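Local coordinates for protein signal recognition particle receptor FtsY (Sulfolobus acidocaldarius, PDB 5L3W) that acts as the receptor for the signal recognition particle, joining a helical bundle domain to a P-loop domain that holds guanosine-5'-diphosphate in this model, at residues I230-A235 and L257-A262; V280-V285 and L292-P297; I28-L33 and N64-K69. One frame throughout, in Å; residues are numbered along the deposited sequence.

Interaction 1. Residues I230-A235 and L257-A262. With GDP (guanosine-5'-diphosphate), chain B.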
loop_
_atom_site.group_PDB
_atom_site.type_symbol
_atom_site.label_atom_id
_atom_site.label_comp_id
_atom_site.label_asym_id
_atom_site.label_seq_id
_atom_site.Cartn_x
_atom_site.Cartn_y
_atom_site.Cartn_z
ATOM N N ILE A 230 -8.921 -2.457 -1.352
ATOM C CA ILE A 230 -8.209 -2.472 -2.621
ATOM C C ILE A 230 -8.718 -1.305 -3.451
ATOM O O ILE A 230 -9.930 -1.165 -3.651
ATOM C CB ILE A 230 -8.433 -3.795 -3.376
ATOM C CG1 ILE A 230 -8.181 -5.004 -2.470
ATOM C CG2 ILE A 230 -7.536 -3.860 -4.604
ATOM C CD1 ILE A 230 -6.732 -5.192 -2.144
ATOM N N LEU A 231 -7.804 -0.481 -3.948
ATOM C CA LEU A 231 -8.162 0.703 -4.715
ATOM C C LEU A 231 -7.308 0.774 -5.969
ATOM O O LEU A 231 -6.113 0.485 -5.923
ATOM C CB LEU A 231 -7.957 1.988 -3.905
ATOM C CG LEU A 231 -8.810 2.224 -2.666
ATOM C CD1 LEU A 231 -8.390 3.556 -2.087
ATOM C CD2 LEU A 231 -10.296 2.234 -3.038
ATOM N N ASP A 232 -7.937 1.149 -7.085
ATOM C CA ASP A 232 -7.260 1.447 -8.346
ATOM C C ASP A 232 -6.508 2.767 -8.202
ATOM O O ASP A 232 -7.141 3.822 -8.065
ATOM C CB ASP A 232 -8.315 1.538 -9.449
ATOM C CG ASP A 232 -7.728 1.615 -10.857
ATOM O OD1 ASP A 232 -6.664 2.244 -11.061
ATOM O OD2 ASP A 232 -8.362 1.049 -11.776
ATOM N N SER A 233 -5.165 2.735 -8.261
ATOM C CA SER A 233 -4.412 3.977 -8.071
ATOM C C SER A 233 -4.722 5.021 -9.133
ATOM O O SER A 233 -4.405 6.196 -8.933
ATOM C CB SER A 233 -2.906 3.727 -8.045
ATOM O OG SER A 233 -2.429 3.258 -9.281
ATOM N N LEU A 234 -5.389 4.641 -10.216
ATOM C CA LEU A 234 -5.687 5.555 -11.302
ATOM C C LEU A 234 -7.074 6.178 -11.205
ATOM O O LEU A 234 -7.400 7.045 -12.022
ATOM C CB LEU A 234 -5.552 4.825 -12.642
ATOM C CG LEU A 234 -4.297 5.062 -13.492
ATOM C CD1 LEU A 234 -3.030 5.250 -12.647
ATOM C CD2 LEU A 234 -4.120 3.921 -14.500
ATOM N N ALA A 235 -7.891 5.784 -10.229
ATOM C CA ALA A 235 -9.306 6.127 -10.276
ATOM C C ALA A 235 -9.641 7.439 -9.581
ATOM O O ALA A 235 -10.825 7.777 -9.487
ATOM C CB ALA A 235 -10.149 4.991 -9.678
ATOM N N LEU A 257 -2.837 -0.323 -3.193
ATOM C CA LEU A 257 -3.043 0.383 -4.444
ATOM C C LEU A 257 -2.602 -0.508 -5.595
ATOM O O LEU A 257 -1.440 -0.930 -5.653
ATOM C CB LEU A 257 -2.246 1.691 -4.462
ATOM C CG LEU A 257 -2.610 2.775 -3.452
ATOM C CD1 LEU A 257 -1.686 3.970 -3.660
ATOM C CD2 LEU A 257 -4.073 3.166 -3.645
ATOM N N THR A 258 -3.509 -0.766 -6.524
ATOM C CA THR A 258 -3.197 -1.570 -7.691
ATOM C C THR A 258 -2.917 -0.643 -8.858
ATOM O O THR A 258 -3.243 0.545 -8.816
ATOM C CB THR A 258 -4.349 -2.509 -8.038
ATOM O OG1 THR A 258 -5.455 -1.729 -8.508
ATOM C CG2 THR A 258 -4.783 -3.269 -6.793
ATOM N N LYS A 259 -2.293 -1.208 -9.896
ATOM C CA LYS A 259 -2.016 -0.536 -11.157
ATOM C C LYS A 259 -1.070 0.648 -10.999
ATOM O O LYS A 259 -1.060 1.556 -11.844
ATOM C CB LYS A 259 -3.321 -0.095 -11.836
ATOM C CG LYS A 259 -4.212 -1.261 -12.226
ATOM C CD LYS A 259 -5.605 -0.820 -12.602
ATOM C CE LYS A 259 -6.511 -2.035 -12.742
ATOM N NZ LYS A 259 -7.920 -1.716 -12.395
ATOM N N VAL A 260 -0.247 0.649 -9.947
ATOM C CA VAL A 260 0.711 1.735 -9.766
ATOM C C VAL A 260 1.712 1.757 -10.914
ATOM O O VAL A 260 2.242 2.822 -11.259
ATOM C CB VAL A 260 1.402 1.635 -8.382
ATOM C CG1 VAL A 260 2.380 2.765 -8.198
ATOM C CG2 VAL A 260 0.380 1.733 -7.257
ATOM N N ASP A 261 1.951 0.608 -11.563
ATOM C CA ASP A 261 2.832 0.576 -12.735
ATOM C C ASP A 261 2.280 1.379 -13.914
ATOM O O ASP A 261 3.054 1.812 -14.776
ATOM C CB ASP A 261 3.065 -0.865 -13.174
ATOM C CG ASP A 261 1.754 -1.601 -13.441
ATOM O OD1 ASP A 261 0.985 -1.791 -12.468
ATOM O OD2 ASP A 261 1.484 -1.964 -14.612
ATOM N N ALA A 262 0.966 1.580 -13.986
ATOM C CA ALA A 262 0.405 2.356 -15.083
ATOM C C ALA A 262 0.517 3.854 -14.865
ATOM O O ALA A 262 0.072 4.614 -15.726
ATOM C CB ALA A 262 -1.060 1.988 -15.303
HETATM P PB GDP B . -11.636 -7.671 -9.796
HETATM O O1B GDP B . -11.324 -8.949 -9.053
HETATM O O2B GDP B . -11.897 -6.571 -8.794
HETATM O O3B GDP B . -12.868 -7.822 -10.651
HETATM O O3A GDP B . -10.337 -7.262 -10.649
HETATM P PA GDP B . -9.290 -8.303 -11.308
HETATM O O1A GDP B . -8.438 -9.028 -10.291
HETATM O O2A GDP B . -10.024 -9.268 -12.217
HETATM O "O5'" GDP B . -8.385 -7.294 -12.160
HETATM C "C5'" GDP B . -8.947 -6.578 -13.268
HETATM C "C4'" GDP B . -7.840 -6.266 -14.269
HETATM O "O4'" GDP B . -6.883 -5.384 -13.659
HETATM C "C3'" GDP B . -7.093 -7.545 -14.630
HETATM O "O3'" GDP B . -6.882 -7.661 -16.042
HETATM C "C2'" GDP B . -5.766 -7.408 -13.920
HETATM O "O2'" GDP B . -4.718 -8.071 -14.625
HETATM C "C1'" GDP B . -5.571 -5.901 -13.848
HETATM N N9 GDP B . -4.661 -5.552 -12.738
HETATM C C8 GDP B . -4.829 -5.841 -11.432
HETATM N N7 GDP B . -3.784 -5.393 -10.694
HETATM C C5 GDP B . -2.923 -4.794 -11.543
HETATM C C6 GDP B . -1.621 -4.092 -11.438
HETATM O O6 GDP B . -1.051 -3.939 -10.340
HETATM N N1 GDP B . -1.064 -3.630 -12.562
HETATM C C2 GDP B . -1.642 -3.770 -13.772
HETATM N N2 GDP B . -1.006 -3.264 -14.859
HETATM N N3 GDP B . -2.834 -4.397 -13.942
HETATM C C4 GDP B . -3.503 -4.911 -12.887
#
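The extended Lys259 chain crosses the Asp232 carboxylate at a slant, and NZ meets OD2 from above the carboxylate plane, 59° out of it, at 2.9 Å. NZ has a second acceptor in the P-loop, Gly121 O. Before that, Lys259 CG lies over one face of the guanine, 3.8 Å from C5 of GDP, which suits a long, partly apolar side chain. Asp232 OD1 closes an Asx turn onto Leu234 N. Parallel strands 226-232 and 254-258 join through Thr258 N and Leu231 O (3.0 Å). Thr258 O is gripped twice by Ser233, by N at 3.0 Å and by OG at 2.9 Å; the serine chi1 of 65° tucks the hydroxyl back against the neighbouring chain. Leu231 and Leu257 share the face opposite Asp232 and Thr258, Leu257 packing on Leu272 of helix 267-275 and Leu231 on Leu276 just after it. Asp261 turns its carboxylate to the base, OD1 taking N1 and OD2 taking N2 of GDP, each at 2.8 Å, while Lys259 N donates to O6. The Thr-Lys-Val-Asp sequence is the guanine-recognition motif of this P-loop family: its paired acceptors and one donor match guanine, and the salt bridge probably steadies the lysine over the ring.

Interaction 2. Residues V280-V285 and L292-P297. With GDP (guanosine-5'-diphosphate), chain B.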
loop_
_atom_site.group_PDB
_atom_site.type_symbol
_atom_site.label_atom_id
_atom_site.label_comp_id
_atom_site.label_asym_id
_atom_site.label_seq_id
_atom_site.Cartn_x
_atom_site.Cartn_y
_atom_site.Cartn_z
ATOM N N VAL A 280 -1.093 2.968 3.037
ATOM C CA VAL A 280 -0.889 2.095 1.886
ATOM C C VAL A 280 0.249 1.135 2.207
ATOM O O VAL A 280 1.388 1.563 2.395
ATOM C CB VAL A 280 -0.579 2.902 0.622
ATOM C CG1 VAL A 280 -0.302 1.959 -0.543
ATOM C CG2 VAL A 280 -1.728 3.828 0.303
ATOM N N VAL A 281 -0.046 -0.165 2.245
ATOM C CA VAL A 281 0.925 -1.132 2.756
ATOM C C VAL A 281 1.596 -1.906 1.619
ATOM O O VAL A 281 2.787 -2.223 1.699
ATOM C CB VAL A 281 0.270 -2.075 3.789
ATOM C CG1 VAL A 281 -0.079 -1.293 5.053
ATOM C CG2 VAL A 281 -1.001 -2.705 3.242
ATOM N N TYR A 282 0.875 -2.187 0.535
ATOM C CA TYR A 282 1.518 -2.768 -0.640
ATOM C C TYR A 282 0.976 -2.090 -1.885
ATOM O O TYR A 282 -0.044 -1.398 -1.839
ATOM C CB TYR A 282 1.327 -4.296 -0.729
ATOM C CG TYR A 282 2.028 -5.012 0.401
ATOM C CD1 TYR A 282 3.350 -5.398 0.286
ATOM C CD2 TYR A 282 1.371 -5.259 1.602
ATOM C CE1 TYR A 282 4.002 -6.021 1.335
ATOM C CE2 TYR A 282 2.015 -5.883 2.656
ATOM C CZ TYR A 282 3.326 -6.260 2.521
ATOM O OH TYR A 282 3.963 -6.879 3.573
ATOM N N MET A 283 1.692 -2.287 -3.000
ATOM C CA MET A 283 1.334 -1.706 -4.287
ATOM C C MET A 283 1.433 -2.775 -5.364
ATOM O O MET A 283 2.465 -3.442 -5.491
ATOM C CB MET A 283 2.247 -0.524 -4.648
ATOM C CG MET A 283 2.362 0.535 -3.570
ATOM S SD MET A 283 3.267 2.003 -4.098
ATOM C CE MET A 283 4.932 1.372 -4.351
ATOM N N GLY A 284 0.353 -2.944 -6.128
ATOM C CA GLY A 284 0.401 -3.788 -7.310
ATOM C C GLY A 284 1.084 -3.030 -8.437
ATOM O O GLY A 284 0.769 -1.864 -8.699
ATOM N N VAL A 285 2.030 -3.688 -9.098
ATOM C CA VAL A 285 2.823 -3.050 -10.136
ATOM C C VAL A 285 2.823 -3.908 -11.394
ATOM O O VAL A 285 3.784 -3.883 -12.169
ATOM C CB VAL A 285 4.264 -2.787 -9.651
ATOM C CG1 VAL A 285 4.261 -1.841 -8.439
ATOM C CG2 VAL A 285 4.960 -4.101 -9.323
ATOM N N LEU A 292 3.875 -7.320 -6.673
ATOM C CA LEU A 292 3.366 -6.749 -5.438
ATOM C C LEU A 292 4.587 -6.322 -4.656
ATOM O O LEU A 292 5.450 -7.151 -4.357
ATOM C CB LEU A 292 2.542 -7.767 -4.645
ATOM C CG LEU A 292 1.833 -7.222 -3.406
ATOM C CD1 LEU A 292 0.697 -6.280 -3.796
ATOM C CD2 LEU A 292 1.340 -8.369 -2.524
ATOM N N ILE A 293 4.695 -5.036 -4.372
ATOM C CA ILE A 293 5.881 -4.593 -3.659
ATOM C C ILE A 293 5.437 -3.902 -2.384
ATOM O O ILE A 293 4.337 -3.328 -2.335
ATOM C CB ILE A 293 6.765 -3.679 -4.523
ATOM C CG1 ILE A 293 6.008 -2.422 -4.958
ATOM C CG2 ILE A 293 7.279 -4.439 -5.725
ATOM C CD1 ILE A 293 6.925 -1.437 -5.737
ATOM N N PRO A 294 6.243 -3.962 -1.328
ATOM C CA PRO A 294 5.984 -3.111 -0.169
ATOM C C PRO A 294 5.990 -1.665 -0.618
ATOM O O PRO A 294 6.471 -1.324 -1.702
ATOM C CB PRO A 294 7.155 -3.412 0.781
ATOM C CG PRO A 294 7.724 -4.740 0.308
ATOM C CD PRO A 294 7.481 -4.754 -1.179
ATOM N N PHE A 295 5.411 -0.812 0.211
ATOM C CA PHE A 295 5.539 0.609 -0.027
ATOM C C PHE A 295 7.017 0.951 -0.128
ATOM O O PHE A 295 7.835 0.495 0.679
ATOM C CB PHE A 295 4.875 1.400 1.097
ATOM C CG PHE A 295 5.777 2.402 1.729
ATOM C CD1 PHE A 295 5.918 3.663 1.170
ATOM C CD2 PHE A 295 6.506 2.080 2.868
ATOM C CE1 PHE A 295 6.758 4.591 1.742
ATOM C CE2 PHE A 295 7.348 3.004 3.447
ATOM C CZ PHE A 295 7.473 4.261 2.883
ATOM N N SER A 296 7.359 1.719 -1.143
ATOM C CA SER A 296 8.740 2.123 -1.308
ATOM C C SER A 296 8.795 3.584 -1.713
ATOM O O SER A 296 8.325 3.944 -2.801
ATOM C CB SER A 296 9.437 1.262 -2.357
ATOM O OG SER A 296 10.688 1.828 -2.690
ATOM N N PRO A 297 9.358 4.458 -0.875
ATOM C CA PRO A 297 9.653 5.814 -1.352
ATOM C C PRO A 297 10.540 5.816 -2.585
ATOM O O PRO A 297 10.383 6.703 -3.436
ATOM C CB PRO A 297 10.333 6.467 -0.143
ATOM C CG PRO A 297 10.848 5.340 0.654
ATOM C CD PRO A 297 9.866 4.230 0.481
HETATM P PB GDP B . -11.636 -7.671 -9.796
HETATM O O1B GDP B . -11.324 -8.949 -9.053
HETATM O O2B GDP B . -11.897 -6.571 -8.794
HETATM O O3B GDP B . -12.868 -7.822 -10.651
HETATM O O3A GDP B . -10.337 -7.262 -10.649
HETATM P PA GDP B . -9.290 -8.303 -11.308
HETATM O O1A GDP B . -8.438 -9.028 -10.291
HETATM O O2A GDP B . -10.024 -9.268 -12.217
HETATM O "O5'" GDP B . -8.385 -7.294 -12.160
HETATM C "C5'" GDP B . -8.947 -6.578 -13.268
HETATM C "C4'" GDP B . -7.840 -6.266 -14.269
HETATM O "O4'" GDP B . -6.883 -5.384 -13.659
HETATM C "C3'" GDP B . -7.093 -7.545 -14.630
HETATM O "O3'" GDP B . -6.882 -7.661 -16.042
HETATM C "C2'" GDP B . -5.766 -7.408 -13.920
HETATM O "O2'" GDP B . -4.718 -8.071 -14.625
HETATM C "C1'" GDP B . -5.571 -5.901 -13.848
HETATM N N9 GDP B . -4.661 -5.552 -12.738
HETATM C C8 GDP B . -4.829 -5.841 -11.432
HETATM N N7 GDP B . -3.784 -5.393 -10.694
HETATM C C5 GDP B . -2.923 -4.794 -11.543
HETATM C C6 GDP B . -1.621 -4.092 -11.438
HETATM O O6 GDP B . -1.051 -3.939 -10.340
HETATM N N1 GDP B . -1.064 -3.630 -12.562
HETATM C C2 GDP B . -1.642 -3.770 -13.772
HETATM N N2 GDP B . -1.006 -3.264 -14.859
HETATM N N3 GDP B . -2.834 -4.397 -13.942
HETATM C C4 GDP B . -3.503 -4.911 -12.887
#
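Met283 and Ile293 form the hydrogen-bonded pair at the heart of this antiparallel hairpin. Met283 N donates to Ile293 O at 2.9 Å, and Ile293 N returns a bond to Met283 O at 3.0 Å. Farther along, Phe295 N makes only a weak bond to Val281 O (3.3 Å). Pro294 lies in the non-hydrogen-bonded pair with Tyr282, where the lack of an N-H costs the pairing nothing.

Apolar contacts fall on two faces. On that of Met283 and Ile293, the methionine chain bends at its sulfur (chi3 -66°), bringing CE to 3.7 Å from Ile293 CD1. Ile293 sets CG1 between its own N and carbonyl carbon (chi1 60°), and CD1 also meets Val285 CG1, the two side chains crossing at about a right angle. Trp299 of helix 297-304 packs on all three, and Phe300 on Met283; flexible and branched aliphatics fit well round such large rings. On the other face Leu292 CD1 rests 3.7 Å from Tyr282 CB. The Tyr282 ring takes Ile293 O at its edge, near the ring plane, and Pro294 CA obliquely, 3.5 Å from CD1; its OH bonds to Leu100 N. Phe295 packs on Thr89 and Leu92 of helix 73-93.

Polar and ligand contacts mark the ends. Ser296 caps helix 297-304, its OG accepting from Trp299 N. Gly284, without a side chain, allows O6 of GDP to come within 3.0 Å of its C.

The last strand of the sheet is thus held by two regular backbone bonds, one weak one, and mostly apolar packing. One end of the hairpin borders the guanine; the other packs on helix 73-93, which probably places it at the junction with the helical bundle domain.

Interaction 3. Residues I28-L33 and N64-K69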
loop_
_atom_site.group_PDB
_atom_site.type_symbol
_atom_site.label_atom_id
_atom_site.label_comp_id
_atom_site.label_asym_id
_atom_site.label_seq_id
_atom_site.Cartn_x
_atom_site.Cartn_y
_atom_site.Cartn_z
ATOM N N ILE A 28 23.058 26.742 5.412
ATOM C CA ILE A 28 22.097 27.042 4.354
ATOM C C ILE A 28 21.130 28.108 4.852
ATOM O O ILE A 28 20.553 27.972 5.932
ATOM C CB ILE A 28 21.334 25.779 3.921
ATOM C CG1 ILE A 28 22.281 24.744 3.292
ATOM C CG2 ILE A 28 20.172 26.164 2.965
ATOM C CD1 ILE A 28 21.574 23.457 2.785
ATOM N N LYS A 29 20.949 29.170 4.069
ATOM C CA LYS A 29 19.973 30.203 4.379
ATOM C C LYS A 29 18.737 30.024 3.508
ATOM O O LYS A 29 18.814 29.505 2.390
ATOM C CB LYS A 29 20.551 31.606 4.155
ATOM C CG LYS A 29 21.766 31.977 5.016
ATOM C CD LYS A 29 22.086 33.472 4.862
ATOM C CE LYS A 29 23.590 33.757 4.777
ATOM N NZ LYS A 29 24.306 33.451 6.045
ATOM N N GLU A 30 17.594 30.484 4.026
ATOM C CA GLU A 30 16.347 30.433 3.266
ATOM C C GLU A 30 16.538 30.982 1.857
ATOM O O GLU A 30 16.107 30.365 0.874
ATOM C CB GLU A 30 15.246 31.197 4.012
ATOM C CG GLU A 30 13.830 30.960 3.472
ATOM C CD GLU A 30 12.747 31.242 4.512
ATOM O OE1 GLU A 30 13.010 32.014 5.457
ATOM O OE2 GLU A 30 11.637 30.680 4.390
ATOM N N ASP A 31 17.212 32.130 1.745
ATOM C CA ASP A 31 17.453 32.760 0.447
ATOM C C ASP A 31 18.186 31.836 -0.524
ATOM O O ASP A 31 17.961 31.916 -1.739
ATOM C CB ASP A 31 18.255 34.051 0.634
ATOM C CG ASP A 31 17.377 35.250 0.940
ATOM O OD1 ASP A 31 16.304 35.379 0.309
ATOM O OD2 ASP A 31 17.765 36.069 1.806
ATOM N N ASP A 32 19.080 30.973 -0.017
ATOM C CA ASP A 32 19.803 30.037 -0.874
ATOM C C ASP A 32 18.877 29.062 -1.598
ATOM O O ASP A 32 19.254 28.539 -2.652
ATOM C CB ASP A 32 20.809 29.227 -0.059
ATOM C CG ASP A 32 21.861 30.087 0.612
ATOM O OD1 ASP A 32 22.229 31.141 0.053
ATOM O OD2 ASP A 32 22.316 29.696 1.705
ATOM N N LEU A 33 17.675 28.811 -1.064
ATOM C CA LEU A 33 16.803 27.773 -1.589
ATOM C C LEU A 33 15.856 28.253 -2.690
ATOM O O LEU A 33 15.235 27.411 -3.341
ATOM C CB LEU A 33 15.990 27.154 -0.440
ATOM C CG LEU A 33 16.853 26.454 0.623
ATOM C CD1 LEU A 33 15.977 25.725 1.664
ATOM C CD2 LEU A 33 17.844 25.475 -0.037
ATOM N N ASN A 64 13.976 21.017 6.369
ATOM C CA ASN A 64 15.091 20.103 6.562
ATOM C C ASN A 64 16.416 20.649 6.051
ATOM O O ASN A 64 17.453 20.022 6.278
ATOM C CB ASN A 64 14.806 18.780 5.867
ATOM C CG ASN A 64 14.098 17.803 6.766
ATOM O OD1 ASN A 64 14.730 16.933 7.365
ATOM N ND2 ASN A 64 12.777 17.938 6.872
ATOM N N LEU A 65 16.411 21.780 5.360
ATOM C CA LEU A 65 17.626 22.301 4.757
ATOM C C LEU A 65 18.137 23.564 5.424
ATOM O O LEU A 65 19.355 23.743 5.487
ATOM C CB LEU A 65 17.415 22.580 3.260
ATOM C CG LEU A 65 17.461 21.384 2.301
ATOM C CD1 LEU A 65 16.673 21.700 1.023
ATOM C CD2 LEU A 65 18.872 20.984 1.951
ATOM N N ILE A 66 17.238 24.411 5.950
ATOM C CA ILE A 66 17.637 25.715 6.485
ATOM C C ILE A 66 18.705 25.568 7.568
ATOM O O ILE A 66 19.705 26.299 7.589
ATOM C CB ILE A 66 16.413 26.479 7.014
ATOM C CG1 ILE A 66 15.450 26.811 5.878
ATOM C CG2 ILE A 66 16.848 27.759 7.663
ATOM C CD1 ILE A 66 16.130 27.370 4.706
ATOM N N GLY A 67 18.526 24.642 8.494
ATOM C CA GLY A 67 19.522 24.567 9.557
ATOM C C GLY A 67 20.939 24.242 9.096
ATOM O O GLY A 67 21.908 24.655 9.728
ATOM N N LYS A 68 21.077 23.525 7.987
ATOM C CA LYS A 68 22.188 22.605 7.785
ATOM C C LYS A 68 23.455 23.261 7.229
ATOM O O LYS A 68 23.446 24.346 6.637
ATOM C CB LYS A 68 21.776 21.475 6.842
ATOM C CG LYS A 68 20.543 20.687 7.278
ATOM C CD LYS A 68 20.830 19.770 8.458
ATOM C CE LYS A 68 19.642 18.838 8.708
ATOM N NZ LYS A 68 19.505 17.815 7.612
ATOM N N LYS A 69 24.550 22.536 7.392
ATOM C CA LYS A 69 25.850 22.921 6.890
ATOM C C LYS A 69 26.256 21.968 5.770
ATOM O O LYS A 69 26.181 20.746 5.924
ATOM C CB LYS A 69 26.874 22.909 8.030
ATOM C CG LYS A 69 26.481 23.843 9.151
ATOM C CD LYS A 69 27.694 24.395 9.898
ATOM C CE LYS A 69 27.262 25.029 11.217
ATOM N NZ LYS A 69 28.318 24.935 12.253
#
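The flat groups where Ile28 meets 64-69 are peptides, and that of Leu65 is approached from both faces. Against one face of its carbonyl end lies the Ile28 side chain, with CB 3.2 Å from Leu65 O and CG2 and CD1 on the same side; from the other face Lys68 N donates to this oxygen at 3.0 Å. The carbonyl of Lys68 is met end-on instead: Ile28 N points at Lys68 O over 2.7 Å, with a C=O...N angle of 172°. Within 28-33, the Asp32 carboxylate is approached from above its plane by Lys29 N, 2.8 Å from OD2, which ties down the start of the turn that leads into helix 34-46.

Aliphatic side chains fill the rest. Ile28 runs extended beyond CB (chi2 -178°), carrying CD1 to 3.8 Å from Leu65 CD2. Leu33 reaches across with CD1, which sits beside Leu65 CB and 3.5 Å from Ile66 CD1; that same isoleucine methyl presses on Glu30 CA. Branched aliphatics suit this largely buried apolar place because they can touch two neighbours at once, as Leu33 CD1 does. Leu65 also packs on Ile79 and Val80 of helix 73-93, so it lies between the 28-33 loop and that helix, while the Lys68 side chain also touches Ile79.

The contact joins the loop after strand 26-27 to the end of helix 51-66 in the helical bundle domain. One short backbone bond, in line with the Lys68 C=O but bent at the hydrogen, links the two segments; the rest is packing of isoleucine and leucine methyls, so burial of apolar surface probably favours the arrangement, with Lys29 and Glu30 at the exposed margin.

Overall arrangement
From the N terminus, interaction 3 comes first: it closes a loop of two helices, 34-46 and 51-66, within the helical bundle domain, next to the small pairing of strands 26-27 and 69-70. Interaction 1 follows, closing the crossover of strand 226-232, helix 236-249 and strand 254-258. Interaction 2 closes the short hairpin 280-294 at the sheet edge. The three lie in series, none nesting or crossing. Interactions 1 and 2 adjoin, since strands 254-258 and 280-284 are neighbours, with Leu257 O and Gly284 N 2.7 Å apart, and both border GDP. Interaction 3 stands apart, its centre about 36 Å from that of interaction 1 and about 32 Å from that of interaction 2.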